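Local coordinates for HD-GYP domain-containing protein (Bdellovibrio bacteriovorus, PDB 3TM8), which is a metal-binding protein of the HD-GYP family, probably related in function to the cyclic-di-GMP phosphodiesterases of that class, and holds two iron(III) ions, at residues N134-A139 against G199-D204; Q238-K243 against T249-I254. All blocks are in the same frame, centred on the assembly; numbering follows the deposited sequence. Where two conformers were deposited one is given.

Contact 1 of 2, residues N134-A139 against G199-D204; sequences NYCKDA and GALLHD. With FE (Fe (III) ion), chain D; FE (Fe (III) ion), chain E.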
loop_
_atom_site.group_PDB
_atom_site.type_symbol
_atom_site.label_atom_id
_atom_site.label_comp_id
_atom_site.label_asym_id
_atom_site.label_seq_id
_atom_site.Cartn_x
_atom_site.Cartn_y
_atom_site.Cartn_z
ATOM N N ASN A 134 -13.967 6.962 -4.308
ATOM C CA ASN A 134 -15.015 6.174 -3.669
ATOM C C ASN A 134 -14.833 4.680 -3.916
ATOM O O ASN A 134 -15.132 3.865 -3.050
ATOM C CB ASN A 134 -16.404 6.629 -4.113
ATOM C CG ASN A 134 -16.779 7.979 -3.544
ATOM O OD1 ASN A 134 -16.208 8.420 -2.547
ATOM N ND2 ASN A 134 -17.753 8.637 -4.162
ATOM N N TYR A 135 -14.337 4.316 -5.095
ATOM C CA TYR A 135 -14.023 2.924 -5.369
ATOM C C TYR A 135 -12.931 2.426 -4.415
ATOM O O TYR A 135 -13.040 1.346 -3.832
ATOM C CB TYR A 135 -13.576 2.764 -6.824
ATOM C CG TYR A 135 -13.404 1.322 -7.234
ATOM C CD1 TYR A 135 -14.471 0.604 -7.768
ATOM C CD2 TYR A 135 -12.188 0.668 -7.068
ATOM C CE1 TYR A 135 -14.328 -0.723 -8.135
ATOM C CE2 TYR A 135 -12.035 -0.662 -7.428
ATOM C CZ TYR A 135 -13.108 -1.349 -7.965
ATOM O OH TYR A 135 -12.959 -2.667 -8.327
ATOM N N CYS A 136 -11.876 3.225 -4.259
ATOM C CA CYS A 136 -10.785 2.881 -3.357
ATOM C C CYS A 136 -11.307 2.724 -1.927
ATOM O O CYS A 136 -10.924 1.792 -1.209
ATOM C CB CYS A 136 -9.696 3.961 -3.417
ATOM S SG CYS A 136 -8.191 3.598 -2.519
ATOM N N LYS A 137 -12.175 3.650 -1.519
ATOM C CA LYS A 137 -12.767 3.619 -0.182
ATOM C C LYS A 137 -13.609 2.359 0.030
ATOM O O LYS A 137 -13.481 1.668 1.039
ATOM C CB LYS A 137 -13.627 4.864 0.033
ATOM C CG LYS A 137 -14.315 4.930 1.383
ATOM C CD LYS A 137 -14.885 6.323 1.614
ATOM C CE LYS A 137 -15.704 6.397 2.881
ATOM N NZ LYS A 137 -16.182 7.792 3.086
ATOM N N ASP A 138 -14.473 2.053 -0.929
ATOM C CA ASP A 138 -15.286 0.850 -0.837
ATOM C C ASP A 138 -14.406 -0.390 -0.764
ATOM O O ASP A 138 -14.648 -1.288 0.048
ATOM C CB ASP A 138 -16.248 0.752 -2.017
ATOM C CG ASP A 138 -16.993 -0.560 -2.045
ATOM O OD1 ASP A 138 -18.003 -0.674 -1.324
ATOM O OD2 ASP A 138 -16.568 -1.478 -2.779
ATOM N N ALA A 139 -13.368 -0.429 -1.598
ATOM C CA ALA A 139 -12.468 -1.565 -1.614
ATOM C C ALA A 139 -11.668 -1.681 -0.322
ATOM O O ALA A 139 -11.308 -2.782 0.077
ATOM C CB ALA A 139 -11.539 -1.492 -2.814
ATOM N N GLY A 199 -6.787 5.722 4.674
ATOM C CA GLY A 199 -5.738 6.679 4.953
ATOM C C GLY A 199 -4.370 6.036 4.910
ATOM O O GLY A 199 -3.427 6.595 4.330
ATOM N N ALA A 200 -4.251 4.840 5.486
ATOM C CA ALA A 200 -2.988 4.112 5.425
ATOM C C ALA A 200 -2.588 3.793 3.982
ATOM O O ALA A 200 -1.440 3.943 3.587
ATOM C CB ALA A 200 -3.057 2.851 6.275
ATOM N N LEU A 201 -3.546 3.367 3.181
ATOM C CA LEU A 201 -3.253 3.055 1.800
ATOM C C LEU A 201 -2.691 4.272 1.058
ATOM O O LEU A 201 -1.756 4.140 0.258
ATOM C CB LEU A 201 -4.521 2.537 1.139
ATOM C CG LEU A 201 -4.421 2.076 -0.300
ATOM C CD1 LEU A 201 -3.351 1.012 -0.450
ATOM C CD2 LEU A 201 -5.774 1.548 -0.728
ATOM N N LEU A 202 -3.249 5.444 1.334
ATOM C CA LEU A 202 -2.898 6.663 0.626
ATOM C C LEU A 202 -1.854 7.516 1.339
ATOM O O LEU A 202 -1.532 8.605 0.864
ATOM C CB LEU A 202 -4.157 7.495 0.389
ATOM C CG LEU A 202 -5.302 6.829 -0.391
ATOM C CD1 LEU A 202 -6.510 7.756 -0.434
ATOM C CD2 LEU A 202 -4.855 6.451 -1.807
ATOM N N HIS A 203 -1.322 7.025 2.460
ATOM C CA HIS A 203 -0.621 7.910 3.386
ATOM C C HIS A 203 0.554 8.653 2.762
ATOM O O HIS A 203 0.817 9.803 3.118
ATOM C CB HIS A 203 -0.204 7.191 4.679
ATOM C CG HIS A 203 1.028 6.346 4.557
ATOM N ND1 HIS A 203 1.010 5.050 4.080
ATOM C CD2 HIS A 203 2.321 6.618 4.859
ATOM C CE1 HIS A 203 2.240 4.562 4.098
ATOM N NE2 HIS A 203 3.051 5.489 4.578
ATOM N N ASP A 204 1.256 8.004 1.832
ATOM C CA ASP A 204 2.476 8.569 1.255
ATOM C C ASP A 204 2.266 9.233 -0.093
ATOM O O ASP A 204 3.190 9.341 -0.904
ATOM C CB ASP A 204 3.583 7.514 1.204
ATOM C CG ASP A 204 4.428 7.502 2.468
ATOM O OD1 ASP A 204 4.445 8.537 3.174
ATOM O OD2 ASP A 204 5.072 6.464 2.755
HETATM FE FE FE D . 5.319 5.609 4.653
HETATM FE FE FE E . 5.510 9.010 4.976
HETATM O O HOH W 1 5.140 7.267 5.707
#

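Contact 2 of 2, residues Q238-K243 against T249-I254; sequences QKVQDK and TVINII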
loop_
_atom_site.group_PDB
_atom_site.type_symbol
_atom_site.label_atom_id
_atom_site.label_comp_id
_atom_site.label_asym_id
_atom_site.label_seq_id
_atom_site.Cartn_x
_atom_site.Cartn_y
_atom_site.Cartn_z
ATOM N N GLN A 238 -1.745 19.173 1.837
ATOM C CA GLN A 238 -2.157 20.435 1.238
ATOM C C GLN A 238 -2.849 20.202 -0.102
ATOM O O GLN A 238 -3.789 20.912 -0.462
ATOM C CB GLN A 238 -0.963 21.378 1.078
ATOM C CG GLN A 238 -0.494 21.996 2.383
ATOM C CD GLN A 238 0.784 22.786 2.222
ATOM O OE1 GLN A 238 1.472 22.676 1.203
ATOM N NE2 GLN A 238 1.115 23.587 3.229
ATOM N N LYS A 239 -2.385 19.194 -0.832
ATOM C CA LYS A 239 -2.945 18.878 -2.139
ATOM C C LYS A 239 -4.374 18.345 -2.059
ATOM O O LYS A 239 -5.173 18.569 -2.966
ATOM C CB LYS A 239 -2.066 17.863 -2.868
ATOM C CG LYS A 239 -0.680 18.368 -3.236
ATOM C CD LYS A 239 0.116 17.265 -3.921
ATOM C CE LYS A 239 1.553 17.680 -4.188
ATOM N NZ LYS A 239 1.636 18.830 -5.125
ATOM N N VAL A 240 -4.703 17.634 -0.985
ATOM C CA VAL A 240 -6.022 17.007 -0.902
ATOM C C VAL A 240 -6.986 17.657 0.087
ATOM O O VAL A 240 -8.177 17.371 0.046
ATOM C CB VAL A 240 -5.927 15.502 -0.561
ATOM C CG1 VAL A 240 -5.155 14.749 -1.640
ATOM C CG2 VAL A 240 -5.298 15.304 0.813
ATOM N N GLN A 241 -6.490 18.534 0.954
ATOM C CA GLN A 241 -7.291 19.002 2.092
ATOM C C GLN A 241 -8.564 19.772 1.728
ATOM O O GLN A 241 -9.490 19.855 2.539
ATOM C CB GLN A 241 -6.439 19.811 3.078
ATOM C CG GLN A 241 -5.860 21.094 2.513
ATOM C CD GLN A 241 -4.962 21.810 3.511
ATOM O OE1 GLN A 241 -4.831 21.388 4.662
ATOM N NE2 GLN A 241 -4.341 22.897 3.073
ATOM N N ASP A 242 -8.616 20.331 0.523
ATOM C CA ASP A 242 -9.779 21.104 0.101
ATOM C C ASP A 242 -10.651 20.339 -0.893
ATOM O O ASP A 242 -11.631 20.872 -1.408
ATOM C CB ASP A 242 -9.351 22.452 -0.485
ATOM C CG ASP A 242 -8.589 23.307 0.511
ATOM O OD1 ASP A 242 -9.201 23.750 1.507
ATOM O OD2 ASP A 242 -7.381 23.543 0.296
ATOM N N LYS A 243 -10.290 19.085 -1.158
ATOM C CA LYS A 243 -11.090 18.245 -2.042
ATOM C C LYS A 243 -12.283 17.698 -1.275
ATOM O O LYS A 243 -12.128 16.943 -0.311
ATOM C CB LYS A 243 -10.239 17.127 -2.641
ATOM C CG LYS A 243 -9.268 17.642 -3.689
ATOM C CD LYS A 243 -8.400 16.539 -4.252
ATOM C CE LYS A 243 -7.642 17.016 -5.483
ATOM N NZ LYS A 243 -6.883 18.272 -5.234
ATOM N N THR A 249 -10.561 12.186 8.052
ATOM C CA THR A 249 -9.648 11.226 8.661
ATOM C C THR A 249 -8.502 10.877 7.708
ATOM O O THR A 249 -7.351 10.738 8.123
ATOM C CB THR A 249 -10.371 9.930 9.042
ATOM O OG1 THR A 249 -11.357 10.208 10.044
ATOM C CG2 THR A 249 -9.381 8.897 9.566
ATOM N N VAL A 250 -8.827 10.725 6.426
ATOM C CA VAL A 250 -7.829 10.399 5.414
ATOM C C VAL A 250 -6.843 11.562 5.230
ATOM O O VAL A 250 -5.627 11.358 5.177
ATOM C CB VAL A 250 -8.527 10.025 4.090
ATOM C CG1 VAL A 250 -7.511 9.844 2.978
ATOM C CG2 VAL A 250 -9.367 8.758 4.286
ATOM N N ILE A 251 -7.371 12.779 5.145
ATOM C CA ILE A 251 -6.531 13.973 5.099
ATOM C C ILE A 251 -5.624 14.035 6.325
ATOM O O ILE A 251 -4.438 14.328 6.214
ATOM C CB ILE A 251 -7.379 15.264 5.013
ATOM C CG1 ILE A 251 -8.183 15.287 3.705
ATOM C CG2 ILE A 251 -6.493 16.511 5.148
ATOM C CD1 ILE A 251 -9.374 16.244 3.739
ATOM N N ASN A 252 -6.183 13.763 7.502
ATOM C CA ASN A 252 -5.378 13.770 8.720
ATOM C C ASN A 252 -4.249 12.756 8.678
ATOM O O ASN A 252 -3.136 13.049 9.088
ATOM C CB ASN A 252 -6.239 13.495 9.948
ATOM C CG ASN A 252 -7.196 14.625 10.250
ATOM O OD1 ASN A 252 -7.056 15.732 9.723
ATOM N ND2 ASN A 252 -8.176 14.356 11.109
ATOM N N ILE A 253 -4.539 11.552 8.200
ATOM C CA ILE A 253 -3.514 10.522 8.128
ATOM C C ILE A 253 -2.418 10.907 7.123
ATOM O O ILE A 253 -1.225 10.784 7.406
ATOM C CB ILE A 253 -4.129 9.153 7.826
ATOM C CG1 ILE A 253 -4.921 8.666 9.046
ATOM C CG2 ILE A 253 -3.053 8.146 7.441
ATOM C CD1 ILE A 253 -5.855 7.502 8.739
ATOM N N ILE A 254 -2.813 11.403 5.958
ATOM C CA ILE A 254 -1.823 11.840 4.981
ATOM C C ILE A 254 -0.889 12.902 5.581
ATOM O O ILE A 254 0.343 12.829 5.427
ATOM C CB ILE A 254 -2.507 12.340 3.691
ATOM C CG1 ILE A 254 -3.135 11.155 2.958
ATOM C CG2 ILE A 254 -1.503 13.057 2.791
ATOM C CD1 ILE A 254 -4.077 11.550 1.842
#

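Contact 1 of 2, residues N134-A139 against G199-D204
Cys136 meets Leu201 and Leu202 through its sulfur. In one of two conformers of Leu201, its CD2 lies 3.6 Å from Cys136 SG; Leu202 CD2 is looser, at 4.4 Å. The sulfur reaches both leucines because it stands anti to the backbone N of Cys136 (chi1 -173°), directed at helix 190-202. The contact is small, buried and apolar, and the two backbones stay well apart, with the CA atoms of Cys136 and Leu201 separated by 9.1 Å. Helix 105-125 also packs here, through Ala120 on Leu201 and Phe124 on Leu202.

Next in the chain are His203 and Asp204, the HD pair that gives this domain superfamily its name. NE2 of His203 binds one iron at 2.3 Å. The carboxylate of Asp204 bridges the metals, OD2 to the same iron and OD1 to the second, each at 2.1 Å. A water also bridges the ions. His170 and Asn285 bind the first iron; His232, His257 and Glu258 bind the second.

Behind the metals, ND1 of His203 donates to O of Ala200 at 2.7 Å. The bond is fairly straight (164°) and lies in the imidazole plane, which restrains ring rotation. The same carbonyl accepts the backbone N-H of His203.

Contact 2 of 2, residues Q238-K243 against T249-I254
Two successive helices of the HD domain pack here across the loop that joins them. Residues 238-243, on helix 223-240 and the type I beta turn from Val240 to Lys243, meet helix 248-256. The turn is closed by the backbone bond from Lys243 N to Val240 O. Ile251 is the main apolar partner on the second helix. Ile251 CD1 lies against the backbone of the turn, 3.8 Å from O of Gln241. Ile251 CG2 meets CB of Gln241 at 3.9 Å. Ile251 CG1 lies 4.1 Å from Val240 CG2, and the two side chains run past one another, pointing opposite ways.

Ile254, one helical turn on, presents CD1 to the same Val240 methyl. That methyl therefore sits against two isoleucines. A chi1 of -61° sets Val240 CG1 beside the backbone N and leaves CG2 to face them. Phe246, in the intervening loop, touches both Val240 and Ile251. Gln241 takes part through its backbone and CB, not through its amide. Within 238-243, Lys243 folds back so that its NZ donates to O of Lys239 at 2.9 Å, nearly in line with the carbonyl bond (163°).

Overall arrangement
Contacts 1 and 2 are neighbours among the helices of the HD domain, their centres 12 Å apart, and they follow one another along the chain. They touch directly where 199-204 packs against 249-254. O of Gly199 lies 3.5 Å from CG2 of Ile253, and O of Leu202 lies 3.7 Å from CG1 of Ile254. Val250 joins in, its CG2 4.0 Å from N of Gly199. The iron site adjoins this interface. Contact 1 supplies His203 and Asp204 to it directly. Contact 2 contributes no metal ligand, but the side chain of Ile254 comes, by nearest atoms, within about 5 Å of those of His203 and His257 and about 8 Å of an iron(III) ion.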